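Local coordinates for protein dehydrogenase (Sinorhizobium meliloti, PDB 3UOE) that probably works as an oxidoreductase of the malate/L-lactate dehydrogenase (LDH2/MDH2) family, at residues A189-V194 / G328-R333; P270-T275 / P281-D286. All blocks are in the same frame, centred on the assembly; numbering follows the deposited sequence.

Interaction 1: residues A189-V194 / G328-R333; sequences AGHPFV and GARARR
The nearest CA atoms are His-191 CA and Arg-330 CA, 9.0 Å apart, so the gap is spanned by the long side chain of Arg-330. The loop that leads into strand 193-197 faces the first turns of helix 327-339. The arginine chain leaves the helix extended and then bends at chi3 (-63°), which swings the guanidinium group round to the loop. His-191 CB sits over the centre of one guanidinium face, 3.2 Å from Arg-330 CZ. The imidazole ring and the guanidinium plane are 27° apart. The ring meets the arginine chain obliquely, with His-191 ND1 3.2 Å from Arg-330 CD. Arg-330 NH1 donates a hydrogen bond to Pro-192 O at 3.2 Å, in the carbonyl plane and on a lone pair, with an N-H...O angle of 152°. The proline oxygen is tilted slightly from the guanidinium plane. Pro-192 CD packs beside the same nitrogen, 3.7 Å from Arg-330 NH1. Thus a backbone carbonyl and the histidine CB together limit how the arginine head can turn. Arg-330 NH2 also has a weak, long ion pair with Asp-327. Pro-192 rests on Ala-151 of helix 144-152. Phe-193 pairs through its backbone with Ile-186 of strand 182-186, and its ring packs on Leu-258 of the second subunit. The arginine therefore links helix 327-339 to the start of a strand that is outermost in the seven-stranded sheet within this chain.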
ATOM      1  N   ALA A 189      -8.468  11.579  16.512  1.00 26.31           N
ATOM      2  CA  ALA A 189      -8.586  12.342  17.755  1.00 30.47           C
ATOM      3  C   ALA A 189      -7.788  11.638  18.843  1.00 29.94           C
ATOM      4  O   ALA A 189      -6.574  11.802  18.952  1.00 32.93           O
ATOM      5  CB  ALA A 189     -10.039  12.494  18.170  1.00 30.94           C
ATOM      6  N   GLY A 190      -8.472  10.839  19.644  1.00 31.06           N
ATOM      7  CA  GLY A 190      -7.792  10.050  20.647  1.00 32.10           C
ATOM      8  C   GLY A 190      -6.928   9.022  19.953  1.00 32.81           C
ATOM      9  O   GLY A 190      -5.844   9.334  19.457  1.00 34.68           O
ATOM     10  N   HIS A 191      -7.429   7.795  19.896  1.00 25.60           N
ATOM     11  CA  HIS A 191      -6.672   6.681  19.350  1.00 27.33           C
ATOM     12  C   HIS A 191      -6.450   6.803  17.847  1.00 23.34           C
ATOM     13  O   HIS A 191      -7.395   7.038  17.086  1.00 24.51           O
ATOM     14  CB  HIS A 191      -7.374   5.367  19.689  1.00 30.74           C
ATOM     15  CG  HIS A 191      -7.647   5.203  21.149  1.00 32.59           C
ATOM     16  ND1 HIS A 191      -6.704   4.724  22.032  1.00 39.27           N
ATOM     17  CD2 HIS A 191      -8.748   5.481  21.888  1.00 34.36           C
ATOM     18  CE1 HIS A 191      -7.215   4.699  23.250  1.00 39.07           C
ATOM     19  NE2 HIS A 191      -8.454   5.156  23.190  1.00 45.50           N
ATOM     20  N   PRO A 192      -5.195   6.626  17.417  1.00 17.01           N
ATOM     21  CA  PRO A 192      -4.835   6.791  16.007  1.00 13.92           C
ATOM     22  C   PRO A 192      -5.289   5.624  15.137  1.00 10.82           C
ATOM     23  O   PRO A 192      -5.366   4.487  15.597  1.00 10.03           O
ATOM     24  CB  PRO A 192      -3.296   6.848  16.029  1.00 11.37           C
ATOM     25  CG  PRO A 192      -2.875   6.659  17.457  1.00 15.12           C
ATOM     26  CD  PRO A 192      -4.053   6.193  18.241  1.00 17.16           C
ATOM     27  N   PHE A 193      -5.581   5.922  13.877  1.00  9.28           N
ATOM     28  CA  PHE A 193      -5.741   4.893  12.866  1.00  9.07           C
ATOM     29  C   PHE A 193      -4.384   4.201  12.679  1.00  8.46           C
ATOM     30  O   PHE A 193      -3.376   4.857  12.413  1.00  7.86           O
ATOM     31  CB  PHE A 193      -6.201   5.523  11.553  1.00  7.65           C
ATOM     32  CG  PHE A 193      -6.134   4.587  10.371  1.00  7.60           C
ATOM     33  CD1 PHE A 193      -4.955   4.452   9.639  1.00  7.25           C
ATOM     34  CD2 PHE A 193      -7.249   3.848   9.990  1.00  6.91           C
ATOM     35  CE1 PHE A 193      -4.888   3.590   8.542  1.00  8.06           C
ATOM     36  CE2 PHE A 193      -7.200   2.986   8.888  1.00  7.94           C
ATOM     37  CZ  PHE A 193      -6.015   2.852   8.165  1.00  7.55           C
ATOM     38  N   VAL A 194      -4.353   2.886  12.848  1.00  7.00           N
ATOM     39  CA  VAL A 194      -3.097   2.145  12.733  1.00  8.89           C
ATOM     40  C   VAL A 194      -3.275   0.855  11.936  1.00  9.20           C
ATOM     41  O   VAL A 194      -3.790  -0.136  12.449  1.00  8.19           O
ATOM     42  CB  VAL A 194      -2.463   1.815  14.122  1.00  9.51           C
ATOM     43  CG1 VAL A 194      -1.182   1.010  13.943  1.00  8.42           C
ATOM     44  CG2 VAL A 194      -2.185   3.093  14.911  1.00  9.14           C
ATOM     45  N   GLY A 328      -8.649  -3.599  17.433  1.00 11.46           N
ATOM     46  CA  GLY A 328      -8.402  -4.937  17.933  1.00 13.24           C
ATOM     47  C   GLY A 328      -7.111  -5.012  18.728  1.00 14.44           C
ATOM     48  O   GLY A 328      -7.093  -5.500  19.857  1.00 15.49           O
ATOM     49  N   ALA A 329      -6.030  -4.517  18.136  1.00 13.48           N
ATOM     50  CA  ALA A 329      -4.725  -4.540  18.780  1.00 13.10           C
ATOM     51  C   ALA A 329      -4.784  -3.855  20.144  1.00 13.78           C
ATOM     52  O   ALA A 329      -4.246  -4.363  21.137  1.00 13.33           O
ATOM     53  CB  ALA A 329      -3.685  -3.878  17.889  1.00 10.98           C
ATOM     54  N   ARG A 330      -5.446  -2.704  20.196  1.00 12.00           N
ATOM     55  CA  ARG A 330      -5.579  -1.976  21.454  1.00 15.52           C
ATOM     56  C   ARG A 330      -6.388  -2.746  22.491  1.00 13.09           C
ATOM     57  O   ARG A 330      -6.013  -2.793  23.659  1.00 14.70           O
ATOM     58  CB  ARG A 330      -6.168  -0.577  21.232  1.00 17.77           C
ATOM     59  CG  ARG A 330      -5.105   0.462  20.902  1.00 22.54           C
ATOM     60  CD  ARG A 330      -5.664   1.866  20.952  1.00 24.72           C
ATOM     61  NE  ARG A 330      -6.702   2.054  19.949  1.00 24.50           N
ATOM     62  CZ  ARG A 330      -6.468   2.450  18.700  1.00 28.28           C
ATOM     63  NH1 ARG A 330      -5.224   2.716  18.286  1.00 20.36           N
ATOM     64  NH2 ARG A 330      -7.490   2.590  17.865  1.00 22.60           N
ATOM     65  N   ALA A 331      -7.492  -3.351  22.068  1.00 12.73           N
ATOM     66  CA  ALA A 331      -8.279  -4.178  22.982  1.00 16.29           C
ATOM     67  C   ALA A 331      -7.472  -5.374  23.499  1.00 14.72           C
ATOM     68  O   ALA A 331      -7.542  -5.709  24.678  1.00 15.72           O
ATOM     69  CB  ALA A 331      -9.579  -4.645  22.323  1.00 11.25           C
ATOM     70  N   ARG A 332      -6.701  -6.013  22.622  1.00 13.60           N
ATOM     71  CA  ARG A 332      -5.875  -7.141  23.051  1.00 13.55           C
ATOM     72  C   ARG A 332      -4.764  -6.699  23.998  1.00 14.90           C
ATOM     73  O   ARG A 332      -4.479  -7.380  24.982  1.00 13.84           O
ATOM     74  CB  ARG A 332      -5.301  -7.895  21.856  1.00 13.11           C
ATOM     75  CG  ARG A 332      -6.360  -8.612  21.041  1.00 13.78           C
ATOM     76  CD  ARG A 332      -5.763  -9.466  19.920  1.00 17.98           C
ATOM     77  NE  ARG A 332      -5.275  -8.675  18.789  1.00 20.10           N
ATOM     78  CZ  ARG A 332      -6.023  -8.298  17.753  1.00 21.55           C
ATOM     79  NH1 ARG A 332      -7.313  -8.623  17.706  1.00 16.00           N
ATOM     80  NH2 ARG A 332      -5.480  -7.591  16.766  1.00 13.85           N
ATOM     81  N   ARG A 333      -4.158  -5.546  23.726  1.00 13.49           N
ATOM     82  CA  ARG A 333      -3.071  -5.071  24.585  1.00 15.34           C
ATOM     83  C   ARG A 333      -3.573  -4.845  26.004  1.00 14.10           C
ATOM     84  O   ARG A 333      -2.956  -5.286  26.967  1.00 13.59           O
ATOM     85  CB  ARG A 333      -2.436  -3.789  24.046  1.00 11.47           C
ATOM     86  CG  ARG A 333      -1.219  -3.354  24.832  1.00 11.44           C
ATOM     87  CD  ARG A 333      -0.705  -1.989  24.385  1.00 11.66           C
ATOM     88  NE  ARG A 333       0.629  -1.743  24.919  1.00 12.11           N
ATOM     89  CZ  ARG A 333       0.882  -1.369  26.173  1.00 13.60           C
ATOM     90  NH1 ARG A 333      -0.108  -1.196  27.036  1.00 12.90           N
ATOM     91  NH2 ARG A 333       2.134  -1.177  26.572  1.00 12.19           N
TER

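Interaction 2: residues P270-T275 / P281-D286; sequences PDVNGT and PANKGD
Asn-283 grips the backbone of 270-275 with both ends of its side-chain amide. Asn-283 ND2 donates to Asp-271 O at 2.8 Å, with an N-H...O angle of 161°. That oxygen lies near the amide plane of Asn-283, but the donor sits above the carbonyl plane of Asp-271. Asn-273 N donates to Asn-283 OD1, also at 2.8 Å, in the carbonyl plane and on a lone pair. With CG between the backbone N and the carbonyl carbon (chi1 60°), the amide is turned toward 270-275. Bonds at both OD1 and ND2 oppose rotation of the amide. Asn-283 ND2 has a further, weak bond to Asn-267. The backbone adds a weak hydrogen bond from Asn-283 N to Asn-273 O at 3.5 Å, and a CA-H...O contact runs from Ala-282 CA to the same oxygen. The two segments form the base of a connecting loop between helix 246-264 and strand 285-291, an inner strand of the mixed sheet. Gly-274 has positive phi (87°) and passes close to Ala-282, with 3.8 Å between Gly-274 CA and Ala-282 CA. Ala-282 CB packs against the carbonyl group of Gly-274. Val-272 crosses the amide obliquely: Val-272 CG1 is 3.6 Å from Asn-283 OD1 and 3.8 Å from Lys-284 CB. The amine of Lys-284 leads away from 270-275, donates to Asn-138 O and makes a salt bridge, through a weak bond, with Asp-286. Asp-286 OD2 is also bonded to Ser-161 OG.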
ATOM      1  N   PRO A 270      15.067 -12.989  -3.202  1.00  8.85           N
ATOM      2  CA  PRO A 270      15.816 -14.240  -3.406  1.00  8.69           C
ATOM      3  C   PRO A 270      17.260 -14.173  -2.875  1.00  9.77           C
ATOM      4  O   PRO A 270      17.841 -15.211  -2.565  1.00 10.16           O
ATOM      5  CB  PRO A 270      15.815 -14.409  -4.939  1.00 11.44           C
ATOM      6  CG  PRO A 270      14.616 -13.639  -5.412  1.00  9.51           C
ATOM      7  CD  PRO A 270      14.546 -12.448  -4.473  1.00  8.10           C
ATOM      8  N   ASP A 271      17.825 -12.974  -2.768  1.00  9.21           N
ATOM      9  CA  ASP A 271      19.191 -12.815  -2.275  1.00  9.19           C
ATOM     10  C   ASP A 271      19.226 -12.424  -0.810  1.00  8.10           C
ATOM     11  O   ASP A 271      20.305 -12.188  -0.252  1.00  7.11           O
ATOM     12  CB  ASP A 271      19.933 -11.745  -3.082  1.00  7.85           C
ATOM     13  CG  ASP A 271      19.974 -12.062  -4.558  1.00 12.17           C
ATOM     14  OD1 ASP A 271      19.676 -11.164  -5.378  1.00 12.44           O
ATOM     15  OD2 ASP A 271      20.278 -13.223  -4.891  1.00 10.64           O
ATOM     16  N   VAL A 272      18.058 -12.342  -0.185  1.00  5.90           N
ATOM     17  CA  VAL A 272      17.992 -11.823   1.176  1.00  6.77           C
ATOM     18  C   VAL A 272      18.220 -12.900   2.235  1.00  8.22           C
ATOM     19  O   VAL A 272      17.634 -13.982   2.166  1.00  9.10           O
ATOM     20  CB  VAL A 272      16.651 -11.089   1.434  1.00  7.63           C
ATOM     21  CG1 VAL A 272      16.485 -10.755   2.921  1.00  5.89           C
ATOM     22  CG2 VAL A 272      16.565  -9.828   0.573  1.00  6.06           C
ATOM     23  N   ASN A 273      19.091 -12.609   3.198  1.00  6.80           N
ATOM     24  CA  ASN A 273      19.244 -13.458   4.386  1.00  8.39           C
ATOM     25  C   ASN A 273      19.343 -12.589   5.643  1.00  8.87           C
ATOM     26  O   ASN A 273      19.112 -11.371   5.600  1.00  6.00           O
ATOM     27  CB  ASN A 273      20.519 -14.311   4.333  1.00  6.57           C
ATOM     28  CG  ASN A 273      20.901 -14.741   2.935  1.00  9.69           C
ATOM     29  OD1 ASN A 273      21.848 -14.206   2.341  1.00 10.53           O
ATOM     30  ND2 ASN A 273      20.195 -15.731   2.409  1.00 12.00           N
ATOM     31  N   GLY A 274      19.730 -13.215   6.752  1.00  6.14           N
ATOM     32  CA  GLY A 274      20.108 -12.469   7.939  1.00  7.25           C
ATOM     33  C   GLY A 274      18.978 -12.107   8.878  1.00  8.41           C
ATOM     34  O   GLY A 274      19.187 -11.415   9.866  1.00  7.59           O
ATOM     35  N   THR A 275      17.772 -12.567   8.568  1.00  8.24           N
ATOM     36  CA  THR A 275      16.634 -12.324   9.438  1.00  8.32           C
ATOM     37  C   THR A 275      16.206 -13.612  10.152  1.00  9.71           C
ATOM     38  O   THR A 275      15.916 -13.605  11.349  1.00 11.26           O
ATOM     39  CB  THR A 275      15.473 -11.712   8.635  1.00 11.81           C
ATOM     40  OG1 THR A 275      15.500 -10.282   8.784  1.00 17.14           O
ATOM     41  CG2 THR A 275      14.148 -12.252   9.090  1.00  9.29           C
ATOM     42  N   PRO A 281      24.812 -11.603   6.810  1.00 10.07           N
ATOM     43  CA  PRO A 281      24.431 -10.197   7.000  1.00  9.29           C
ATOM     44  C   PRO A 281      22.938 -10.016   6.729  1.00  7.00           C
ATOM     45  O   PRO A 281      22.414 -10.617   5.807  1.00  6.11           O
ATOM     46  CB  PRO A 281      25.261  -9.459   5.933  1.00  8.78           C
ATOM     47  CG  PRO A 281      26.461 -10.350   5.697  1.00 10.70           C
ATOM     48  CD  PRO A 281      25.948 -11.762   5.882  1.00  9.40           C
ATOM     49  N   ALA A 282      22.255  -9.214   7.537  1.00  6.80           N
ATOM     50  CA  ALA A 282      20.889  -8.834   7.207  1.00  6.74           C
ATOM     51  C   ALA A 282      20.948  -7.861   6.024  1.00  6.06           C
ATOM     52  O   ALA A 282      21.550  -6.799   6.131  1.00  7.31           O
ATOM     53  CB  ALA A 282      20.217  -8.210   8.409  1.00  5.28           C
ATOM     54  N   ASN A 283      20.369  -8.238   4.887  1.00  5.56           N
ATOM     55  CA  ASN A 283      20.491  -7.424   3.669  1.00  5.35           C
ATOM     56  C   ASN A 283      19.147  -7.075   3.024  1.00  5.47           C
ATOM     57  O   ASN A 283      19.065  -6.831   1.819  1.00  4.60           O
ATOM     58  CB  ASN A 283      21.406  -8.109   2.644  1.00  5.34           C
ATOM     59  CG  ASN A 283      20.892  -9.474   2.232  1.00  5.43           C
ATOM     60  OD1 ASN A 283      20.036 -10.044   2.896  1.00  5.41           O
ATOM     61  ND2 ASN A 283      21.402  -9.998   1.122  1.00  5.60           N
ATOM     62  N   LYS A 284      18.096  -7.078   3.840  1.00  5.80           N
ATOM     63  CA  LYS A 284      16.782  -6.602   3.433  1.00  5.42           C
ATOM     64  C   LYS A 284      16.754  -5.071   3.580  1.00  6.25           C
ATOM     65  O   LYS A 284      17.735  -4.467   4.039  1.00  6.79           O
ATOM     66  CB  LYS A 284      15.686  -7.281   4.274  1.00  5.76           C
ATOM     67  CG  LYS A 284      15.224  -6.507   5.499  1.00  7.42           C
ATOM     68  CD  LYS A 284      16.300  -6.331   6.526  1.00  7.84           C
ATOM     69  CE  LYS A 284      16.043  -5.087   7.392  1.00  9.40           C
ATOM     70  NZ  LYS A 284      15.315  -5.410   8.625  1.00  8.69           N
ATOM     71  N   GLY A 285      15.658  -4.439   3.173  1.00  5.54           N
ATOM     72  CA  GLY A 285      15.546  -2.993   3.270  1.00  4.71           C
ATOM     73  C   GLY A 285      14.280  -2.560   3.986  1.00  6.74           C
ATOM     74  O   GLY A 285      13.370  -3.361   4.193  1.00  6.33           O
ATOM     75  N   ASP A 286      14.232  -1.285   4.368  1.00  7.55           N
ATOM     76  CA  ASP A 286      13.069  -0.695   5.027  1.00  6.31           C
ATOM     77  C   ASP A 286      12.905   0.729   4.534  1.00  6.06           C
ATOM     78  O   ASP A 286      13.885   1.402   4.233  1.00  5.23           O
ATOM     79  CB  ASP A 286      13.225  -0.673   6.550  1.00  6.24           C
ATOM     80  CG  ASP A 286      14.117  -1.789   7.063  1.00  9.21           C
ATOM     81  OD1 ASP A 286      15.353  -1.630   6.994  1.00  8.90           O
ATOM     82  OD2 ASP A 286      13.583  -2.821   7.524  1.00  9.82           O
TER

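From the N terminus, the chain first meets 189-194, which runs into strand 193-197, outermost in the mixed sheet within this chain. It then passes through helix 246-264 and reaches 270-275. Interaction 2 closes a short loop there, with five residues between its segments, and the chain enters strand 285-291. Interaction 1 closes much later, when helix 327-339 returns to 189-194 after 133 intervening residues. The short loop is therefore nested inside the long one. The contacts lie on opposite sides of the chain's centre, with their own centres 31 Å apart, and do not touch. Both reach the same sheet, one at that outermost strand and the other at an inner one.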